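Local coordinates for BDI_3064 protein (Parabacteroides distasonis ATCC 8503, PDB 5Z06) that hydrolyses linear beta-1,2-glucans and beta-1,2-glucooligosaccharides of four or more glucose units from the non-reducing end, releasing sophorose, at residues 661-665 with 666-670. Residues are numbered along the deposited sequence; the frame is centred on the assembly and turned at random.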
loop_
_atom_site.group_PDB
_atom_site.type_symbol
_atom_site.label_atom_id
_atom_site.label_comp_id
_atom_site.label_asym_id
_atom_site.label_seq_id
_atom_site.Cartn_x
_atom_site.Cartn_y
_atom_site.Cartn_z
ATOM N N PRO A 661 0.708 -4.567 -5.440
ATOM C CA PRO A 661 0.439 -5.770 -4.638
ATOM C C PRO A 661 0.157 -5.487 -3.170
ATOM O O PRO A 661 0.019 -6.422 -2.411
ATOM C CB PRO A 661 1.732 -6.571 -4.780
ATOM C CG PRO A 661 2.796 -5.532 -4.999
ATOM C CD PRO A 661 2.150 -4.319 -5.606
ATOM N N LEU A 662 0.046 -4.220 -2.764
ATOM C CA LEU A 662 -0.040 -3.884 -1.352
ATOM C C LEU A 662 -1.130 -2.876 -1.050
ATOM O O LEU A 662 -1.658 -2.190 -1.940
ATOM C CB LEU A 662 1.329 -3.377 -0.817
ATOM C CG LEU A 662 2.092 -2.260 -1.530
ATOM C CD1 LEU A 662 1.444 -0.900 -1.347
ATOM C CD2 LEU A 662 3.495 -2.180 -0.970
ATOM N N PHE A 663 -1.433 -2.808 0.234
ATOM C CA PHE A 663 -2.136 -1.710 0.819
ATOM C C PHE A 663 -1.147 -0.977 1.687
ATOM O O PHE A 663 -0.355 -1.591 2.427
ATOM C CB PHE A 663 -3.278 -2.230 1.662
ATOM C CG PHE A 663 -4.230 -3.053 0.885
ATOM C CD1 PHE A 663 -5.225 -2.448 0.147
ATOM C CD2 PHE A 663 -4.090 -4.432 0.844
ATOM C CE1 PHE A 663 -6.089 -3.209 -0.610
ATOM C CE2 PHE A 663 -4.960 -5.198 0.104
ATOM C CZ PHE A 663 -5.959 -4.591 -0.630
ATOM N N MET A 664 -1.236 0.335 1.653
ATOM C CA MET A 664 -0.221 1.178 2.266
ATOM C C MET A 664 -0.854 1.875 3.455
ATOM O O MET A 664 -1.919 2.445 3.330
ATOM C CB MET A 664 0.248 2.185 1.234
ATOM C CG MET A 664 1.536 2.869 1.579
ATOM S SD MET A 664 2.964 1.802 1.389
ATOM C CE MET A 664 4.143 2.934 2.125
ATOM N N GLY A 665 -0.184 1.810 4.605
ATOM C CA GLY A 665 -0.645 2.466 5.838
ATOM C C GLY A 665 -0.896 3.944 5.659
ATOM O O GLY A 665 -1.872 4.488 6.200
ATOM N N LEU A 666 -0.008 4.603 4.919
ATOM C CA LEU A 666 -0.160 6.022 4.655
ATOM C C LEU A 666 -1.388 6.361 3.831
ATOM O O LEU A 666 -1.893 7.479 3.939
ATOM C CB LEU A 666 1.053 6.568 3.891
ATOM C CG LEU A 666 2.352 6.820 4.626
ATOM C CD1 LEU A 666 3.372 7.188 3.575
ATOM C CD2 LEU A 666 2.187 7.951 5.625
ATOM N N ASN A 667 -1.833 5.447 2.976
ATOM C CA ASN A 667 -2.793 5.802 1.931
ATOM C C ASN A 667 -4.231 5.415 2.221
ATOM O O ASN A 667 -5.153 5.974 1.625
ATOM C CB ASN A 667 -2.339 5.210 0.599
ATOM C CG ASN A 667 -1.051 5.852 0.092
ATOM O OD1 ASN A 667 -0.692 6.916 0.547
ATOM N ND2 ASN A 667 -0.371 5.221 -0.854
ATOM N N GLN A 668 -4.448 4.487 3.128
ATOM C CA GLN A 668 -5.829 4.004 3.314
ATOM C C GLN A 668 -6.560 4.895 4.286
ATOM O O GLN A 668 -7.703 5.254 4.048
ATOM C CB GLN A 668 -5.870 2.543 3.778
ATOM C CG GLN A 668 -5.254 1.494 2.860
ATOM C CD GLN A 668 -5.701 1.603 1.421
ATOM O OE1 GLN A 668 -5.169 2.422 0.686
ATOM N NE2 GLN A 668 -6.707 0.802 1.019
ATOM N N ALA A 669 -5.920 5.246 5.393
ATOM C CA ALA A 669 -6.623 5.998 6.445
ATOM C C ALA A 669 -7.087 7.373 5.961
ATOM O O ALA A 669 -8.213 7.802 6.290
ATOM C CB ALA A 669 -5.770 6.141 7.692
ATOM N N PRO A 670 -6.245 8.078 5.165
ATOM C CA PRO A 670 -6.730 9.365 4.695
ATOM C C PRO A 670 -8.044 9.277 3.982
ATOM O O PRO A 670 -8.826 10.221 4.036
ATOM C CB PRO A 670 -5.626 9.825 3.748
ATOM C CG PRO A 670 -4.418 9.371 4.484
ATOM C CD PRO A 670 -4.798 7.969 4.938
HETATM O O HOH W 1 -2.815 1.624 -0.209
#
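Met-664 and Asn-667 meet where the short strand 663-664 runs directly into helix 665-680, a strand-to-helix junction buried near the centre of the folded chain, within the glucoamylase-like part of this GH144 enzyme. The carbonyl of Met-664 closes the turn that follows the strand. Its O accepts from Asn-667 N at 3.0 Å, a donor standing well above the carbonyl plane. The same Met-664 O accepts from Gln-668 N at 3.3 Å; this donor approaches almost head-on, with a C=O...N angle of 169°, but the hydrogen bond is bent at the hydrogen. Two amides thus grip one oxygen.

The side chains of Met-664 and Asn-667 pass each other at a slant: the flank of the methionine, at CB, lies 3.7 Å from Asn-667 ND2. With Met-664 CG anti to the backbone N (chi1 -164°), CG comes to 4.4 Å from Leu-666 CB, and the bend at chi2 turns SD away from the Asn-667 amide. That amide finds its polar partner in Asp-650, which accepts from ND2, so its contact with the methionine is one of packing.

Gln-668 folds back toward the strand. With CG beside its backbone N, it sets CG 3.5 Å from Met-664 O; the bend at chi2 then directs the amide. Gln-668 NE2 sits at the edge of the Phe-663 ring, near its plane, 3.7 Å from CD1, with amide and ring planes inclined by 55°; NE2 donates to the carbonyls of Tyr-646 and Phe-648. The strand itself pairs antiparallel with 313-314, while helix 323-338 packs against Leu-666 and Ala-669. A water completes the link between strand and helix, accepting from Met-664 N at 2.8 Å and donating to Gln-668 OE1 at 2.6 Å.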